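Local coordinates for protein pectate lyase/Amb allergen (Acidovorax citrulli, PDB 4HWV) that probably cleaves pectate, the polygalacturonate of plant cell walls, as a calcium-binding secreted lyase of polysaccharide lyase family 1, at residues A[122-136]-A[256-268]. Residues are numbered along the deposited sequence; the frame is centred on the assembly and turned at random.
Sequences WSDYLAAYRPGAWGN and SVWHETVHGTDYS
Pro131 fits into the angle between two aromatic rings of 256-268 and makes a CH-pi contact with each. Pro131 CD sits almost squarely over the five-membered ring of Trp258, 3.8 Å from its centroid. Pro131 CG presses on the centre of the Tyr267 ring, 3.5 Å from that centroid. Thr265 CG2 covers the opposite face of Tyr267, so this ring is clamped between two aliphatic groups. The six-membered ring of Trp258 carries Arg130 CA over the same face that Pro131 uses. Farther back, in helix 118-129, Leu126 CD2 reaches Trp258 CZ3 at 3.7 Å, and both leucine methyls also touch Val257 CG2.

Glu260 supplies most of the polar grip. Its CG lies between the backbone N and the carbonyl carbon (chi1 55°), and from there the extended chain brings the carboxylate to the start of helix 131-134. Glu260 OE2 accepts from Gly132 N at 2.7 Å, met from above the carboxylate plane. Glu260 OE1 uses its syn lone pair for a rather bent salt bridge of 2.8 Å with Arg130 NH1. The guanidinium and carboxylate planes are steeply crossed (71°), and NH1 alone makes the bridge. Both donors would probably favour the ionised carboxylate.

At the other end, His263 NE2 donates to Asn136 OD1 at 2.8 Å; the bond lies near the imidazole plane, but the donor stands well above the carbonyl plane.

The contact lays a beta hairpin, strands 261-262 and 265-266 joined by a type I' turn, against the junction of helices 118-129 and 131-134, outside the right-handed parallel beta-helix and away from the calcium site. Trp212 of strand 211-213 meets Trp258 edge-to-face, Trp222 of strand 221-223 packs on Leu126 and Val257, and helix 143-159 lies against Tyr125 and Tyr129.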
loop_
_atom_site.group_PDB
_atom_site.type_symbol
_atom_site.label_atom_id
_atom_site.label_comp_id
_atom_site.label_asym_id
_atom_site.label_seq_id
_atom_site.Cartn_x
_atom_site.Cartn_y
_atom_site.Cartn_z
ATOM N N TRP A 122 21.295 11.690 0.210
ATOM C CA TRP A 122 20.370 11.835 -0.905
ATOM C C TRP A 122 20.485 13.221 -1.539
ATOM O O TRP A 122 20.535 13.337 -2.764
ATOM C CB TRP A 122 18.952 11.573 -0.405
ATOM C CG TRP A 122 17.853 11.594 -1.441
ATOM C CD1 TRP A 122 16.808 12.459 -1.483
ATOM C CD2 TRP A 122 17.673 10.685 -2.537
ATOM N NE1 TRP A 122 15.977 12.147 -2.536
ATOM C CE2 TRP A 122 16.490 11.066 -3.201
ATOM C CE3 TRP A 122 18.401 9.593 -3.024
ATOM C CZ2 TRP A 122 16.006 10.394 -4.319
ATOM C CZ3 TRP A 122 17.918 8.924 -4.143
ATOM C CH2 TRP A 122 16.737 9.333 -4.783
ATOM N N SER A 123 20.550 14.271 -0.717
ATOM C CA SER A 123 20.730 15.614 -1.250
ATOM C C SER A 123 22.008 15.695 -2.089
ATOM O O SER A 123 21.982 16.222 -3.211
ATOM C CB SER A 123 20.765 16.623 -0.110
ATOM O OG SER A 123 20.896 17.944 -0.613
ATOM N N ASP A 124 23.124 15.194 -1.548
ATOM C CA ASP A 124 24.399 15.202 -2.294
ATOM C C ASP A 124 24.325 14.369 -3.568
ATOM O O ASP A 124 24.908 14.727 -4.586
ATOM C CB ASP A 124 25.548 14.657 -1.444
ATOM C CG ASP A 124 26.141 15.688 -0.508
ATOM O OD1 ASP A 124 25.561 16.790 -0.325
ATOM O OD2 ASP A 124 27.204 15.368 0.066
ATOM N N TYR A 125 23.629 13.242 -3.498
ATOM C CA TYR A 125 23.519 12.336 -4.632
ATOM C C TYR A 125 22.775 13.006 -5.790
ATOM O O TYR A 125 23.233 12.987 -6.942
ATOM C CB TYR A 125 22.819 11.035 -4.172
ATOM C CG TYR A 125 22.973 9.883 -5.131
ATOM C CD1 TYR A 125 22.054 9.693 -6.158
ATOM C CD2 TYR A 125 24.030 8.979 -5.007
ATOM C CE1 TYR A 125 22.183 8.633 -7.055
ATOM C CE2 TYR A 125 24.173 7.934 -5.893
ATOM C CZ TYR A 125 23.247 7.758 -6.912
ATOM O OH TYR A 125 23.366 6.724 -7.814
ATOM N N LEU A 126 21.631 13.627 -5.488
ATOM C CA LEU A 126 20.863 14.319 -6.517
ATOM C C LEU A 126 21.667 15.497 -7.087
ATOM O O LEU A 126 21.668 15.721 -8.292
ATOM C CB LEU A 126 19.493 14.792 -6.000
ATOM C CG LEU A 126 18.577 13.699 -5.424
ATOM C CD1 LEU A 126 17.173 14.260 -5.192
ATOM C CD2 LEU A 126 18.543 12.492 -6.340
ATOM N N ALA A 127 22.370 16.229 -6.221
ATOM C CA ALA A 127 23.149 17.382 -6.680
ATOM C C ALA A 127 24.296 16.950 -7.600
ATOM O O ALA A 127 24.633 17.631 -8.585
ATOM C CB ALA A 127 23.693 18.177 -5.492
ATOM N N ALA A 128 24.922 15.823 -7.280
ATOM C CA ALA A 128 26.084 15.340 -8.041
ATOM C C ALA A 128 25.697 14.719 -9.370
ATOM O O ALA A 128 26.393 14.895 -10.366
ATOM C CB ALA A 128 26.876 14.324 -7.212
ATOM N N TYR A 129 24.591 13.978 -9.383
ATOM C CA TYR A 129 24.336 13.062 -10.488
ATOM C C TYR A 129 23.139 13.410 -11.373
ATOM O O TYR A 129 22.899 12.730 -12.363
ATOM C CB TYR A 129 24.251 11.613 -9.976
ATOM C CG TYR A 129 25.481 11.202 -9.197
ATOM C CD1 TYR A 129 26.762 11.452 -9.704
ATOM C CD2 TYR A 129 25.371 10.605 -7.951
ATOM C CE1 TYR A 129 27.904 11.096 -8.989
ATOM C CE2 TYR A 129 26.490 10.259 -7.222
ATOM C CZ TYR A 129 27.760 10.517 -7.736
ATOM O OH TYR A 129 28.870 10.156 -6.995
ATOM N N ARG A 130 22.418 14.478 -11.049
ATOM C CA ARG A 130 21.352 14.947 -11.938
ATOM C C ARG A 130 21.916 15.173 -13.349
ATOM O O ARG A 130 23.092 15.538 -13.518
ATOM C CB ARG A 130 20.700 16.230 -11.406
ATOM C CG ARG A 130 21.638 17.420 -11.353
ATOM C CD ARG A 130 20.975 18.659 -10.736
ATOM N NE ARG A 130 21.922 19.775 -10.694
ATOM C CZ ARG A 130 22.169 20.599 -11.709
ATOM N NH1 ARG A 130 21.504 20.472 -12.853
ATOM N NH2 ARG A 130 23.078 21.564 -11.572
ATOM N N PRO A 131 21.094 14.931 -14.377
ATOM C CA PRO A 131 21.622 15.046 -15.747
ATOM C C PRO A 131 22.261 16.406 -16.062
ATOM O O PRO A 131 23.261 16.447 -16.783
ATOM C CB PRO A 131 20.382 14.805 -16.614
ATOM C CG PRO A 131 19.541 13.896 -15.784
ATOM C CD PRO A 131 19.707 14.424 -14.363
ATOM N N GLY A 132 21.715 17.490 -15.523
ATOM C CA GLY A 132 22.276 18.816 -15.743
ATOM C C GLY A 132 23.664 19.015 -15.150
ATOM O O GLY A 132 24.387 19.913 -15.566
ATOM N N ALA A 133 24.047 18.185 -14.186
ATOM C CA ALA A 133 25.347 18.284 -13.539
ATOM C C ALA A 133 26.310 17.229 -14.070
ATOM O O ALA A 133 27.466 17.526 -14.319
ATOM C CB ALA A 133 25.201 18.129 -12.020
ATOM N N TRP A 134 25.831 15.999 -14.240
ATOM C CA TRP A 134 26.729 14.884 -14.543
ATOM C C TRP A 134 26.744 14.533 -16.020
ATOM O O TRP A 134 27.706 13.956 -16.517
ATOM C CB TRP A 134 26.284 13.650 -13.754
ATOM C CG TRP A 134 27.233 12.497 -13.820
ATOM C CD1 TRP A 134 27.143 11.405 -14.637
ATOM C CD2 TRP A 134 28.416 12.303 -13.020
ATOM N NE1 TRP A 134 28.201 10.546 -14.402
ATOM C CE2 TRP A 134 28.998 11.079 -13.420
ATOM C CE3 TRP A 134 29.052 13.066 -12.030
ATOM C CZ2 TRP A 134 30.184 10.585 -12.850
ATOM C CZ3 TRP A 134 30.228 12.569 -11.457
ATOM C CH2 TRP A 134 30.781 11.341 -11.872
ATOM N N GLY A 135 25.671 14.881 -16.721
ATOM C CA GLY A 135 25.470 14.418 -18.079
ATOM C C GLY A 135 25.150 12.936 -18.148
ATOM O O GLY A 135 24.833 12.284 -17.128
ATOM N N ASN A 136 25.258 12.388 -19.353
ATOM C CA ASN A 136 24.846 11.020 -19.627
ATOM C C ASN A 136 25.931 10.204 -20.322
ATOM O O ASN A 136 25.674 9.103 -20.833
ATOM C CB ASN A 136 23.573 11.034 -20.459
ATOM C CG ASN A 136 22.424 11.687 -19.728
ATOM O OD1 ASN A 136 22.188 12.893 -19.848
ATOM N ND2 ASN A 136 21.706 10.899 -18.943
ATOM N N SER A 256 9.685 10.882 -10.480
ATOM C CA SER A 256 10.979 11.496 -10.724
ATOM C C SER A 256 11.276 12.564 -9.697
ATOM O O SER A 256 10.381 13.311 -9.286
ATOM C CB SER A 256 10.998 12.156 -12.105
ATOM O OG SER A 256 12.284 12.715 -12.333
ATOM N N VAL A 257 12.541 12.657 -9.329
ATOM C CA VAL A 257 13.021 13.733 -8.475
ATOM C C VAL A 257 13.837 14.761 -9.277
ATOM O O VAL A 257 14.380 15.718 -8.719
ATOM C CB VAL A 257 13.830 13.191 -7.285
ATOM C CG1 VAL A 257 12.913 12.431 -6.335
ATOM C CG2 VAL A 257 15.014 12.318 -7.765
ATOM N N TRP A 258 13.912 14.574 -10.592
ATOM C CA TRP A 258 14.545 15.569 -11.449
ATOM C C TRP A 258 13.521 16.575 -11.930
ATOM O O TRP A 258 12.365 16.228 -12.215
ATOM C CB TRP A 258 15.163 14.921 -12.682
ATOM C CG TRP A 258 16.086 13.750 -12.473
ATOM C CD1 TRP A 258 16.105 12.609 -13.242
ATOM C CD2 TRP A 258 17.162 13.607 -11.522
ATOM N NE1 TRP A 258 17.108 11.771 -12.827
ATOM C CE2 TRP A 258 17.763 12.345 -11.768
ATOM C CE3 TRP A 258 17.662 14.401 -10.469
ATOM C CZ2 TRP A 258 18.841 11.868 -11.020
ATOM C CZ3 TRP A 258 18.756 13.917 -9.730
ATOM C CH2 TRP A 258 19.321 12.662 -10.014
ATOM N N HIS A 259 13.950 17.825 -12.057
ATOM C CA HIS A 259 13.074 18.891 -12.535
ATOM C C HIS A 259 13.911 19.837 -13.383
ATOM O O HIS A 259 14.253 20.962 -12.974
ATOM C CB HIS A 259 12.337 19.613 -11.392
ATOM C CG HIS A 259 13.210 19.985 -10.235
ATOM N ND1 HIS A 259 13.733 21.248 -10.074
ATOM C CD2 HIS A 259 13.650 19.258 -9.181
ATOM C CE1 HIS A 259 14.451 21.287 -8.964
ATOM N NE2 HIS A 259 14.420 20.093 -8.405
ATOM N N GLU A 260 14.228 19.354 -14.579
ATOM C CA GLU A 260 15.066 20.086 -15.519
ATOM C C GLU A 260 14.911 19.448 -16.874
ATOM O O GLU A 260 14.453 18.299 -16.993
ATOM C CB GLU A 260 16.539 20.064 -15.080
ATOM C CG GLU A 260 17.123 18.646 -14.853
ATOM C CD GLU A 260 18.563 18.693 -14.334
ATOM O OE1 GLU A 260 18.988 19.754 -13.817
ATOM O OE2 GLU A 260 19.279 17.691 -14.456
ATOM N N THR A 261 15.265 20.218 -17.898
ATOM C CA THR A 261 15.336 19.723 -19.269
ATOM C C THR A 261 16.779 19.780 -19.747
ATOM O O THR A 261 17.439 20.817 -19.648
ATOM C CB THR A 261 14.416 20.535 -20.190
ATOM O OG1 THR A 261 13.061 20.358 -19.741
ATOM C CG2 THR A 261 14.553 20.067 -21.636
ATOM N N VAL A 262 17.278 18.651 -20.243
ATOM C CA VAL A 262 18.664 18.528 -20.657
ATOM C C VAL A 262 18.643 17.738 -21.958
ATOM O O VAL A 262 17.934 16.732 -22.056
ATOM C CB VAL A 262 19.526 17.784 -19.572
ATOM C CG1 VAL A 262 21.001 17.795 -19.963
ATOM C CG2 VAL A 262 19.345 18.400 -18.173
ATOM N N HIS A 263 19.399 18.200 -22.952
ATOM C CA HIS A 263 19.383 17.618 -24.302
ATOM C C HIS A 263 17.972 17.251 -24.792
ATOM O O HIS A 263 17.736 16.164 -25.315
ATOM C CB HIS A 263 20.384 16.448 -24.453
ATOM C CG HIS A 263 20.238 15.376 -23.420
ATOM N ND1 HIS A 263 19.207 14.462 -23.439
ATOM C CD2 HIS A 263 20.999 15.060 -22.345
ATOM C CE1 HIS A 263 19.325 13.642 -22.411
ATOM N NE2 HIS A 263 20.408 13.981 -21.730
ATOM N N GLY A 264 17.033 18.174 -24.592
ATOM C CA GLY A 264 15.685 18.013 -25.105
ATOM C C GLY A 264 14.782 17.128 -24.265
ATOM O O GLY A 264 13.597 16.973 -24.580
ATOM N N THR A 265 15.319 16.552 -23.192
ATOM C CA THR A 265 14.566 15.588 -22.404
ATOM C C THR A 265 14.025 16.227 -21.135
ATOM O O THR A 265 14.774 16.796 -20.347
ATOM C CB THR A 265 15.426 14.352 -22.061
ATOM O OG1 THR A 265 15.709 13.644 -23.275
ATOM C CG2 THR A 265 14.706 13.421 -21.096
ATOM N N ASP A 266 12.709 16.162 -20.965
ATOM C CA ASP A 266 12.069 16.573 -19.730
ATOM C C ASP A 266 12.318 15.478 -18.695
ATOM O O ASP A 266 11.666 14.422 -18.707
ATOM C CB ASP A 266 10.570 16.768 -19.965
ATOM C CG ASP A 266 9.823 17.226 -18.719
ATOM O OD1 ASP A 266 10.364 17.130 -17.604
ATOM O OD2 ASP A 266 8.666 17.685 -18.856
ATOM N N TYR A 267 13.256 15.744 -17.794
ATOM C CA TYR A 267 13.638 14.762 -16.788
ATOM C C TYR A 267 12.652 14.549 -15.654
ATOM O O TYR A 267 12.871 13.673 -14.821
ATOM C CB TYR A 267 15.074 14.972 -16.300
ATOM C CG TYR A 267 16.065 14.281 -17.218
ATOM C CD1 TYR A 267 16.274 12.909 -17.128
ATOM C CD2 TYR A 267 16.771 14.987 -18.181
ATOM C CE1 TYR A 267 17.167 12.255 -17.958
ATOM C CE2 TYR A 267 17.672 14.351 -19.037
ATOM C CZ TYR A 267 17.871 12.983 -18.914
ATOM O OH TYR A 267 18.773 12.339 -19.735
ATOM N N SER A 268 11.550 15.298 -15.645
ATOM C CA SER A 268 10.462 15.020 -14.700
ATOM C C SER A 268 9.531 13.894 -15.147
ATOM O O SER A 268 8.654 13.482 -14.397
ATOM C CB SER A 268 9.639 16.272 -14.407
ATOM O OG SER A 268 8.820 16.605 -15.511
#